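Local coordinates for uncharacterized protein (Bacteroides ovatus, PDB 5CAG) that is a putative outer-membrane lipoprotein of the FimB/Mfa2 family that probably serves as the anchoring subunit of a fimbrium, holding the pilus at the cell surface, at residues Gly36-Phe41 with Lys50-Leu55; Ile40-Asn45 with Glu87-Ile92; Tyr69-Tyr74 with Leu136-Glu141. One frame throughout, in Å; residues are numbered along the deposited sequence.

Contact 1. Residues Gly36-Phe41 with Lys50-Leu55. With SO4 (sulfate ion), chain C.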
loop_
_atom_site.group_PDB
_atom_site.type_symbol
_atom_site.label_atom_id
_atom_site.label_comp_id
_atom_site.label_asym_id
_atom_site.label_seq_id
_atom_site.Cartn_x
_atom_site.Cartn_y
_atom_site.Cartn_z
ATOM N N GLY A 36 7.741 13.772 -6.043
ATOM C CA GLY A 36 8.647 14.105 -4.947
ATOM C C GLY A 36 8.338 13.268 -3.717
ATOM O O GLY A 36 7.463 12.390 -3.761
ATOM N N VAL A 37 9.052 13.537 -2.601
ATOM C CA VAL A 37 8.872 12.791 -1.345
ATOM C C VAL A 37 8.721 13.706 -0.140
ATOM O O VAL A 37 9.161 14.848 -0.178
ATOM C CB VAL A 37 10.010 11.772 -1.065
ATOM C CG1 VAL A 37 10.184 10.784 -2.215
ATOM C CG2 VAL A 37 11.326 12.467 -0.725
ATOM N N ARG A 38 8.140 13.177 0.943
ATOM C CA ARG A 38 7.994 13.871 2.219
ATOM C C ARG A 38 8.887 13.175 3.217
ATOM O O ARG A 38 8.964 11.939 3.199
ATOM C CB ARG A 38 6.540 13.913 2.709
ATOM C CG ARG A 38 6.315 15.003 3.765
ATOM C CD ARG A 38 5.326 14.518 4.786
ATOM N NE ARG A 38 4.735 15.582 5.601
ATOM C CZ ARG A 38 3.550 15.470 6.200
ATOM N NH1 ARG A 38 2.822 14.368 6.046
ATOM N NH2 ARG A 38 3.070 16.468 6.929
ATOM N N VAL A 39 9.629 13.953 4.029
ATOM C CA VAL A 39 10.578 13.434 5.009
ATOM C C VAL A 39 10.171 13.927 6.388
ATOM O O VAL A 39 10.018 15.140 6.592
ATOM C CB VAL A 39 12.043 13.819 4.680
ATOM C CG1 VAL A 39 13.006 13.173 5.662
ATOM C CG2 VAL A 39 12.430 13.479 3.242
ATOM N N ILE A 40 9.956 13.006 7.334
ATOM C CA ILE A 40 9.586 13.446 8.680
ATOM C C ILE A 40 10.557 12.860 9.673
ATOM O O ILE A 40 10.826 11.663 9.648
ATOM C CB ILE A 40 8.120 13.174 9.108
ATOM C CG1 ILE A 40 7.119 13.572 8.033
ATOM C CG2 ILE A 40 7.807 13.900 10.410
ATOM C CD1 ILE A 40 5.813 12.854 8.179
ATOM N N PHE A 41 11.058 13.712 10.553
ATOM C CA PHE A 41 11.978 13.374 11.615
ATOM C C PHE A 41 11.258 13.471 12.959
ATOM O O PHE A 41 10.980 14.579 13.404
ATOM C CB PHE A 41 13.162 14.344 11.567
ATOM C CG PHE A 41 14.254 13.982 10.595
ATOM C CD1 PHE A 41 14.128 14.273 9.244
ATOM C CD2 PHE A 41 15.434 13.400 11.039
ATOM C CE1 PHE A 41 15.160 13.972 8.354
ATOM C CE2 PHE A 41 16.452 13.085 10.145
ATOM C CZ PHE A 41 16.316 13.393 8.813
ATOM N N LYS A 50 8.851 17.755 15.575
ATOM C CA LYS A 50 8.966 17.043 14.314
ATOM C C LYS A 50 9.413 17.977 13.182
ATOM O O LYS A 50 8.792 19.012 12.930
ATOM C CB LYS A 50 7.677 16.264 13.953
ATOM C CG LYS A 50 6.440 17.061 13.555
ATOM C CD LYS A 50 5.656 16.302 12.473
ATOM C CE LYS A 50 4.569 17.122 11.817
ATOM N NZ LYS A 50 3.739 16.299 10.906
ATOM N N VAL A 51 10.535 17.614 12.542
ATOM C CA VAL A 51 11.133 18.314 11.407
ATOM C C VAL A 51 10.593 17.613 10.174
ATOM O O VAL A 51 10.814 16.417 9.966
ATOM C CB VAL A 51 12.677 18.364 11.480
ATOM C CG1 VAL A 51 13.275 19.142 10.308
ATOM C CG2 VAL A 51 13.135 18.954 12.814
ATOM N N ASP A 52 9.812 18.360 9.405
ATOM C CA ASP A 52 9.062 17.919 8.239
ATOM C C ASP A 52 9.489 18.699 7.012
ATOM O O ASP A 52 9.632 19.918 7.099
ATOM C CB ASP A 52 7.584 18.196 8.571
ATOM C CG ASP A 52 6.538 17.855 7.538
ATOM O OD1 ASP A 52 6.733 18.204 6.351
ATOM O OD2 ASP A 52 5.462 17.374 7.935
ATOM N N LYS A 53 9.672 18.021 5.870
ATOM C CA LYS A 53 10.022 18.693 4.615
ATOM C C LYS A 53 9.645 17.871 3.377
ATOM O O LYS A 53 9.762 16.651 3.382
ATOM C CB LYS A 53 11.518 19.056 4.539
ATOM C CG LYS A 53 11.766 20.295 3.669
ATOM C CD LYS A 53 13.220 20.530 3.279
ATOM C CE LYS A 53 13.307 21.598 2.213
ATOM N NZ LYS A 53 14.708 21.944 1.864
ATOM N N TYR A 54 9.176 18.563 2.321
ATOM C CA TYR A 54 8.877 17.987 1.014
ATOM C C TYR A 54 10.117 18.247 0.179
ATOM O O TYR A 54 10.680 19.353 0.241
ATOM C CB TYR A 54 7.599 18.581 0.398
ATOM C CG TYR A 54 6.324 18.193 1.118
ATOM C CD1 TYR A 54 5.875 18.912 2.219
ATOM C CD2 TYR A 54 5.559 17.118 0.689
ATOM C CE1 TYR A 54 4.707 18.554 2.889
ATOM C CE2 TYR A 54 4.379 16.759 1.342
ATOM C CZ TYR A 54 3.962 17.477 2.449
ATOM O OH TYR A 54 2.804 17.131 3.103
ATOM N N LEU A 55 10.601 17.201 -0.513
ATOM C CA LEU A 55 11.843 17.208 -1.285
ATOM C C LEU A 55 11.681 16.746 -2.708
ATOM O O LEU A 55 10.715 16.045 -3.027
ATOM C CB LEU A 55 12.843 16.260 -0.613
ATOM C CG LEU A 55 13.690 16.794 0.509
ATOM C CD1 LEU A 55 14.729 15.776 0.877
ATOM C CD2 LEU A 55 14.379 18.102 0.116
HETATM S S SO4 C . 14.969 23.979 5.603
HETATM O O1 SO4 C . 14.839 25.237 6.346
HETATM O O2 SO4 C . 14.137 24.051 4.397
HETATM O O3 SO4 C . 16.364 23.786 5.195
HETATM O O4 SO4 C . 14.539 22.864 6.472
#
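Val37, Val39 and Phe41 pair with Leu55, Lys53 and Val51 as the hydrogen-bonded pairs of an antiparallel hairpin, each giving and taking a backbone bond. Among the six bonds, Leu55 N to Val37 O is 2.8 Å. The longest, from Val51 N to Phe41 O, is 3.2 Å. The strand axes lie 164° apart.

Charge gathers on the face carrying Arg38, Ile40, Asp52 and Tyr54. A salt bridge of 2.7 Å runs from Arg38 NH2 to Asp52 OD2; as hydrogen bonds, this and the 3.4 Å one from Arg38 NE to Asp52 OD1 are both weak. Guanidinium and carboxylate planes stand 66° apart, so this is no flat bidentate pair. Lys50 NZ reaches Asp52 OD2 at 3.6 Å, completing a salt-bridge network. Glu86 is a further anionic partner of Arg38, and Arg38 NH1 is hydrogen-bonded to Tyr74 OH.

With CG anti to the backbone N (chi1 -161°), Arg38 lays its CG over the face of the Tyr54 ring, a CH-pi contact 3.6 Å from the centroid, while Tyr54 OH sits above the guanidinium centre and Ile40 CD1 covers the opposite face.

Val37, Val39 and Leu55 supply apolar contacts on the other face, where Lys53 turns its amine to Glu61 O and, weakly, a sulfate. Shared between two cations, the Asp52 carboxylate would be expected to stay ionised.

Contact 2. Residues Ile40-Asn45 with Glu87-Ile92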
loop_
_atom_site.group_PDB
_atom_site.type_symbol
_atom_site.label_atom_id
_atom_site.label_comp_id
_atom_site.label_asym_id
_atom_site.label_seq_id
_atom_site.Cartn_x
_atom_site.Cartn_y
_atom_site.Cartn_z
ATOM N N ILE A 40 9.956 13.006 7.334
ATOM C CA ILE A 40 9.586 13.446 8.680
ATOM C C ILE A 40 10.557 12.860 9.673
ATOM O O ILE A 40 10.826 11.663 9.648
ATOM C CB ILE A 40 8.120 13.174 9.108
ATOM C CG1 ILE A 40 7.119 13.572 8.033
ATOM C CG2 ILE A 40 7.807 13.900 10.410
ATOM C CD1 ILE A 40 5.813 12.854 8.179
ATOM N N PHE A 41 11.058 13.712 10.553
ATOM C CA PHE A 41 11.978 13.374 11.615
ATOM C C PHE A 41 11.258 13.471 12.959
ATOM O O PHE A 41 10.980 14.579 13.404
ATOM C CB PHE A 41 13.162 14.344 11.567
ATOM C CG PHE A 41 14.254 13.982 10.595
ATOM C CD1 PHE A 41 14.128 14.273 9.244
ATOM C CD2 PHE A 41 15.434 13.400 11.039
ATOM C CE1 PHE A 41 15.160 13.972 8.354
ATOM C CE2 PHE A 41 16.452 13.085 10.145
ATOM C CZ PHE A 41 16.316 13.393 8.813
ATOM N N TYR A 42 10.915 12.341 13.588
ATOM C CA TYR A 42 10.233 12.391 14.874
ATOM C C TYR A 42 11.284 12.330 15.987
ATOM O O TYR A 42 12.030 11.351 16.080
ATOM C CB TYR A 42 9.177 11.283 15.028
ATOM C CG TYR A 42 8.101 11.295 13.965
ATOM C CD1 TYR A 42 8.261 10.592 12.774
ATOM C CD2 TYR A 42 6.902 11.965 14.169
ATOM C CE1 TYR A 42 7.268 10.582 11.802
ATOM C CE2 TYR A 42 5.898 11.954 13.205
ATOM C CZ TYR A 42 6.085 11.260 12.023
ATOM O OH TYR A 42 5.114 11.266 11.053
ATOM N N PRO A 43 11.396 13.383 16.818
ATOM C CA PRO A 43 12.387 13.345 17.890
ATOM C C PRO A 43 11.979 12.349 18.966
ATOM O O PRO A 43 10.789 12.244 19.287
ATOM C CB PRO A 43 12.390 14.782 18.403
ATOM C CG PRO A 43 11.030 15.260 18.136
ATOM C CD PRO A 43 10.603 14.629 16.863
ATOM N N LYS A 44 12.964 11.604 19.497
ATOM C CA LYS A 44 12.752 10.626 20.561
ATOM C C LYS A 44 12.857 11.309 21.943
ATOM O O LYS A 44 12.028 11.062 22.832
ATOM C CB LYS A 44 13.748 9.479 20.425
ATOM C CG LYS A 44 13.459 8.576 19.241
ATOM C CD LYS A 44 14.449 7.431 19.180
ATOM C CE LYS A 44 13.826 6.181 18.621
ATOM N NZ LYS A 44 14.551 4.957 19.052
ATOM N N ASN A 45 13.861 12.203 22.095
ATOM C CA ASN A 45 14.109 12.977 23.317
ATOM C C ASN A 45 13.027 14.053 23.502
ATOM O O ASN A 45 12.352 14.073 24.532
ATOM C CB ASN A 45 15.527 13.648 23.332
ATOM C CG ASN A 45 16.549 13.226 22.277
ATOM O OD1 ASN A 45 16.642 13.815 21.185
ATOM N ND2 ASN A 45 17.427 12.291 22.634
ATOM N N GLU A 87 1.096 12.632 12.943
ATOM C CA GLU A 87 1.526 13.307 14.176
ATOM C C GLU A 87 2.600 12.480 14.947
ATOM O O GLU A 87 3.447 13.069 15.625
ATOM C CB GLU A 87 0.316 13.641 15.083
ATOM C CG GLU A 87 -0.551 12.446 15.490
ATOM C CD GLU A 87 -1.752 12.072 14.629
ATOM O OE1 GLU A 87 -2.062 12.798 13.653
ATOM O OE2 GLU A 87 -2.415 11.062 14.963
ATOM N N SER A 88 2.580 11.139 14.820
ATOM C CA SER A 88 3.528 10.254 15.492
ATOM C C SER A 88 4.069 9.179 14.558
ATOM O O SER A 88 3.319 8.640 13.745
ATOM C CB SER A 88 2.864 9.589 16.692
ATOM O OG SER A 88 3.579 8.434 17.105
ATOM N N TYR A 89 5.350 8.809 14.733
ATOM C CA TYR A 89 5.998 7.737 13.971
ATOM C C TYR A 89 5.161 6.457 14.107
ATOM O O TYR A 89 4.761 5.879 13.097
ATOM C CB TYR A 89 7.444 7.534 14.493
ATOM C CG TYR A 89 8.293 6.496 13.781
ATOM C CD1 TYR A 89 8.835 6.753 12.522
ATOM C CD2 TYR A 89 8.664 5.311 14.419
ATOM C CE1 TYR A 89 9.667 5.827 11.889
ATOM C CE2 TYR A 89 9.497 4.380 13.798
ATOM C CZ TYR A 89 9.996 4.642 12.532
ATOM O OH TYR A 89 10.791 3.713 11.898
ATOM N N GLU A 90 4.777 6.109 15.356
ATOM C CA GLU A 90 3.990 4.916 15.699
ATOM C C GLU A 90 2.555 4.914 15.119
ATOM O O GLU A 90 1.940 3.847 15.107
ATOM C CB GLU A 90 3.937 4.708 17.226
ATOM C CG GLU A 90 5.268 4.266 17.843
ATOM C CD GLU A 90 5.717 2.818 17.660
ATOM O OE1 GLU A 90 4.985 1.902 18.103
ATOM O OE2 GLU A 90 6.838 2.603 17.141
ATOM N N THR A 91 2.043 6.054 14.595
ATOM C CA THR A 91 0.678 6.098 14.053
ATOM C C THR A 91 0.555 6.420 12.548
ATOM O O THR A 91 -0.529 6.182 11.995
ATOM C CB THR A 91 -0.188 7.107 14.820
ATOM O OG1 THR A 91 0.416 8.394 14.786
ATOM C CG2 THR A 91 -0.439 6.689 16.238
ATOM N N ILE A 92 1.610 6.976 11.897
ATOM C CA ILE A 92 1.552 7.369 10.480
ATOM C C ILE A 92 1.264 6.106 9.636
ATOM O O ILE A 92 2.037 5.138 9.626
ATOM C CB ILE A 92 2.772 8.223 10.023
ATOM C CG1 ILE A 92 2.593 8.738 8.584
ATOM C CG2 ILE A 92 4.113 7.517 10.230
ATOM C CD1 ILE A 92 3.542 9.860 8.164
#
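Tyr42 packs one face of its ring against the backbone of the loop at Ser88-Tyr89. Tyr89 N lies 3.4 Å above the Tyr42 ring plane, over its centre, with the Ser88 carbonyl carbon on the same face. Tyr89 CB adds a CH-pi contact, 4.0 Å from the Tyr42 centroid and 29° off the normal. Ile40 CG2 covers the opposite face, offset toward the rim, so the ring is sandwiched between a neighbour on its own strand and the loop. Glu87 O approaches at the edge, 3.6 Å from Tyr42 CE2.

The Tyr42 side chain takes chi1 -58°, with CG opposite the carbonyl carbon, and this carries the phenol out across the loop. Tyr42 OH passes 3.6 Å from Ile92 CD1 and is hydrogen-bonded to Glu86 O. Ile92 CD1 also meets Ile40 CD1 tip to tip at 3.8 Å.

The loop joins strands 81-84 and 93-96 and tucks against strand 36-43, consistent with a transthyretin-like beta-sandwich. Ser88 O accepts backbone bonds from both Thr91 N and Ile92 N, a turn after which the Ile92 side chain points toward strand 36-43. Tyr89 meets Tyr42 CD1 with its ring edge, then leads its hydroxyl away to Asp123 and Asn121 of strand 118-127.

Packing thins toward the outside. Glu87 is exposed and contributes its carbonyl to the ring edge, its side chain turned away from Tyr42 and close to a bound sulfate. The Ser88 side chain also points away, and its OG receives a weak bond from Glu90 N within the turn.

Contact 3. Residues Tyr69-Tyr74 with Leu136-Glu141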
loop_
_atom_site.group_PDB
_atom_site.type_symbol
_atom_site.label_atom_id
_atom_site.label_comp_id
_atom_site.label_asym_id
_atom_site.label_seq_id
_atom_site.Cartn_x
_atom_site.Cartn_y
_atom_site.Cartn_z
ATOM N N TYR A 69 16.297 10.603 16.520
ATOM C CA TYR A 69 15.034 10.627 15.788
ATOM C C TYR A 69 14.592 9.278 15.256
ATOM O O TYR A 69 15.373 8.330 15.176
ATOM C CB TYR A 69 15.157 11.534 14.550
ATOM C CG TYR A 69 15.484 12.972 14.836
ATOM C CD1 TYR A 69 14.476 13.899 15.086
ATOM C CD2 TYR A 69 16.795 13.428 14.787
ATOM C CE1 TYR A 69 14.771 15.234 15.349
ATOM C CE2 TYR A 69 17.105 14.760 15.054
ATOM C CZ TYR A 69 16.088 15.662 15.323
ATOM O OH TYR A 69 16.385 16.976 15.566
ATOM N N SER A 70 13.351 9.241 14.797
ATOM C CA SER A 70 12.747 8.165 14.035
ATOM C C SER A 70 12.452 8.824 12.691
ATOM O O SER A 70 12.056 9.989 12.694
ATOM C CB SER A 70 11.511 7.630 14.744
ATOM O OG SER A 70 11.851 6.914 15.918
ATOM N N VAL A 71 12.743 8.186 11.554
ATOM C CA VAL A 71 12.542 8.888 10.278
ATOM C C VAL A 71 11.562 8.141 9.364
ATOM O O VAL A 71 11.519 6.903 9.388
ATOM C CB VAL A 71 13.901 9.130 9.549
ATOM C CG1 VAL A 71 13.729 9.976 8.291
ATOM C CG2 VAL A 71 14.923 9.772 10.473
ATOM N N VAL A 72 10.805 8.898 8.542
ATOM C CA VAL A 72 9.918 8.341 7.515
ATOM C C VAL A 72 10.118 9.120 6.211
ATOM O O VAL A 72 10.271 10.344 6.233
ATOM C CB VAL A 72 8.401 8.223 7.850
ATOM C CG1 VAL A 72 8.134 7.254 8.983
ATOM C CG2 VAL A 72 7.768 9.574 8.120
ATOM N N VAL A 73 10.148 8.406 5.084
ATOM C CA VAL A 73 10.253 9.011 3.760
ATOM C C VAL A 73 9.278 8.295 2.872
ATOM O O VAL A 73 9.396 7.071 2.700
ATOM C CB VAL A 73 11.663 9.006 3.128
ATOM C CG1 VAL A 73 11.676 9.868 1.871
ATOM C CG2 VAL A 73 12.723 9.472 4.109
ATOM N N TYR A 74 8.317 9.022 2.310
ATOM C CA TYR A 74 7.363 8.393 1.418
ATOM C C TYR A 74 7.031 9.360 0.273
ATOM O O TYR A 74 7.282 10.558 0.402
ATOM C CB TYR A 74 6.119 7.939 2.196
ATOM C CG TYR A 74 5.290 9.075 2.758
ATOM C CD1 TYR A 74 4.290 9.676 2.002
ATOM C CD2 TYR A 74 5.486 9.532 4.060
ATOM C CE1 TYR A 74 3.525 10.721 2.514
ATOM C CE2 TYR A 74 4.734 10.595 4.579
ATOM C CZ TYR A 74 3.756 11.190 3.797
ATOM O OH TYR A 74 2.987 12.225 4.280
ATOM N N LEU A 136 23.300 11.676 3.859
ATOM C CA LEU A 136 22.536 10.429 3.894
ATOM C C LEU A 136 22.334 9.900 2.454
ATOM O O LEU A 136 21.995 10.685 1.558
ATOM C CB LEU A 136 21.154 10.661 4.541
ATOM C CG LEU A 136 20.971 10.818 6.050
ATOM C CD1 LEU A 136 21.503 9.663 6.833
ATOM C CD2 LEU A 136 21.333 12.186 6.536
ATOM N N ASP A 137 22.526 8.596 2.223
ATOM C CA ASP A 137 22.290 8.037 0.897
ATOM C C ASP A 137 21.194 7.002 1.025
ATOM O O ASP A 137 21.423 5.919 1.544
ATOM C CB ASP A 137 23.568 7.479 0.286
ATOM C CG ASP A 137 24.441 8.555 -0.301
ATOM O OD1 ASP A 137 25.100 9.273 0.479
ATOM O OD2 ASP A 137 24.465 8.683 -1.541
ATOM N N TRP A 138 19.978 7.383 0.656
ATOM C CA TRP A 138 18.811 6.542 0.831
ATOM C C TRP A 138 18.266 6.058 -0.479
ATOM O O TRP A 138 18.557 6.617 -1.528
ATOM C CB TRP A 138 17.718 7.314 1.602
ATOM C CG TRP A 138 18.067 7.676 3.023
ATOM C CD1 TRP A 138 18.978 7.055 3.825
ATOM C CD2 TRP A 138 17.414 8.651 3.845
ATOM N NE1 TRP A 138 18.962 7.610 5.078
ATOM C CE2 TRP A 138 18.005 8.585 5.125
ATOM C CE3 TRP A 138 16.384 9.581 3.628
ATOM C CZ2 TRP A 138 17.618 9.425 6.181
ATOM C CZ3 TRP A 138 16.023 10.437 4.667
ATOM C CH2 TRP A 138 16.622 10.339 5.931
ATOM N N LYS A 139 17.506 4.971 -0.395
ATOM C CA LYS A 139 16.781 4.257 -1.450
ATOM C C LYS A 139 15.433 3.927 -0.849
ATOM O O LYS A 139 15.372 3.629 0.351
ATOM C CB LYS A 139 17.546 2.994 -1.869
ATOM C CG LYS A 139 16.908 2.246 -3.018
ATOM C CD LYS A 139 17.827 1.252 -3.710
ATOM C CE LYS A 139 18.481 1.798 -4.961
ATOM N NZ LYS A 139 19.490 0.841 -5.519
ATOM N N LEU A 140 14.344 4.062 -1.603
ATOM C CA LEU A 140 13.067 3.781 -0.968
ATOM C C LEU A 140 12.598 2.405 -1.343
ATOM O O LEU A 140 13.146 1.809 -2.270
ATOM C CB LEU A 140 12.062 4.852 -1.335
ATOM C CG LEU A 140 11.818 5.901 -0.276
ATOM C CD1 LEU A 140 13.091 6.635 0.088
ATOM C CD2 LEU A 140 10.797 6.884 -0.750
ATOM N N GLU A 141 11.641 1.858 -0.601
ATOM C CA GLU A 141 11.184 0.502 -0.886
ATOM C C GLU A 141 9.732 0.491 -1.390
ATOM O O GLU A 141 8.883 1.156 -0.794
ATOM C CB GLU A 141 11.342 -0.374 0.371
ATOM C CG GLU A 141 10.514 -1.645 0.370
ATOM C CD GLU A 141 10.515 -2.446 1.651
ATOM O OE1 GLU A 141 10.796 -1.887 2.739
ATOM O OE2 GLU A 141 10.146 -3.637 1.565
#
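A chi1 of -65° at Trp138 sets CG opposite the carbonyl carbon and swings the indole toward strand 67-75, with the six-membered ring leading. Val71 and Val73 share nearly the same first torsion, -174° and -170°, which puts CG1 of each opposite its backbone N and CG2 opposite its carbonyl carbon. The two valines nevertheless present different methyls to the indole. Val71 uses CG1, 3.8 Å from Trp138 CH2, its side chain crossing the tryptophan at about a right angle. Val73 uses CG2 instead, and this methyl comes to 3.5 Å from Trp138 CZ3 with CE3 close behind. Both methyls approach the indole obliquely.

The other methyl of Val73 is directed at Leu140: its CG1 lies 4.0 Å from Leu140 CD1, the two side chains crossing at about a right angle. Leu140 CD2 settles beside the Val73 backbone, 3.7 Å from Val73 O. Val73 thus meets both residues of the opposing segment that take part, one branch for each. The contact is wholly apolar between side chains and buries 209 Å² in total, with all five touching residues buried. Within the segment itself, Leu136 CB rests over one face of the Trp138 indole, offset toward the rim.

These residues face one another across the interior, consistent with the facing layers of a beta-sandwich, rather than pairing edge to edge; the nearest alpha carbons, of Val73 and Leu140, are 7.6 Å apart. Strand 118-127 is hydrogen-bonded to strand 67-75 and pairs also with strand 134-154, and its Leu120 and Ile122 touch Trp138 while Tyr118 touches Leu140. Ile22 and Leu24 of strand 20-25 pack on the indole too, and Phe41 and Val37 of strand 36-43 lie against Val71 and Val73.

Of the strands in these contacts, 36-43 is the first from the N terminus, and it takes part in two of them. Contact 1 closes the shortest loop, the hairpin to strand 51-56. Contact 2 starts from the same stretch, sharing Ile40 and Phe41, and closes a longer loop to residues 87-92, within which the second strand of contact 1 is nested. Contact 3 opens after contact 1 has closed and closes the longest loop, from 67-75 to 134-154; its segments alternate with those of contact 2, so these two cross. Strand 67-75 pairs with strand 36-43: Ile40 N lies 2.9 Å from Val72 O. Together they join the hairpin, the 87-92 loop and strand 134-154 around strand 67-75.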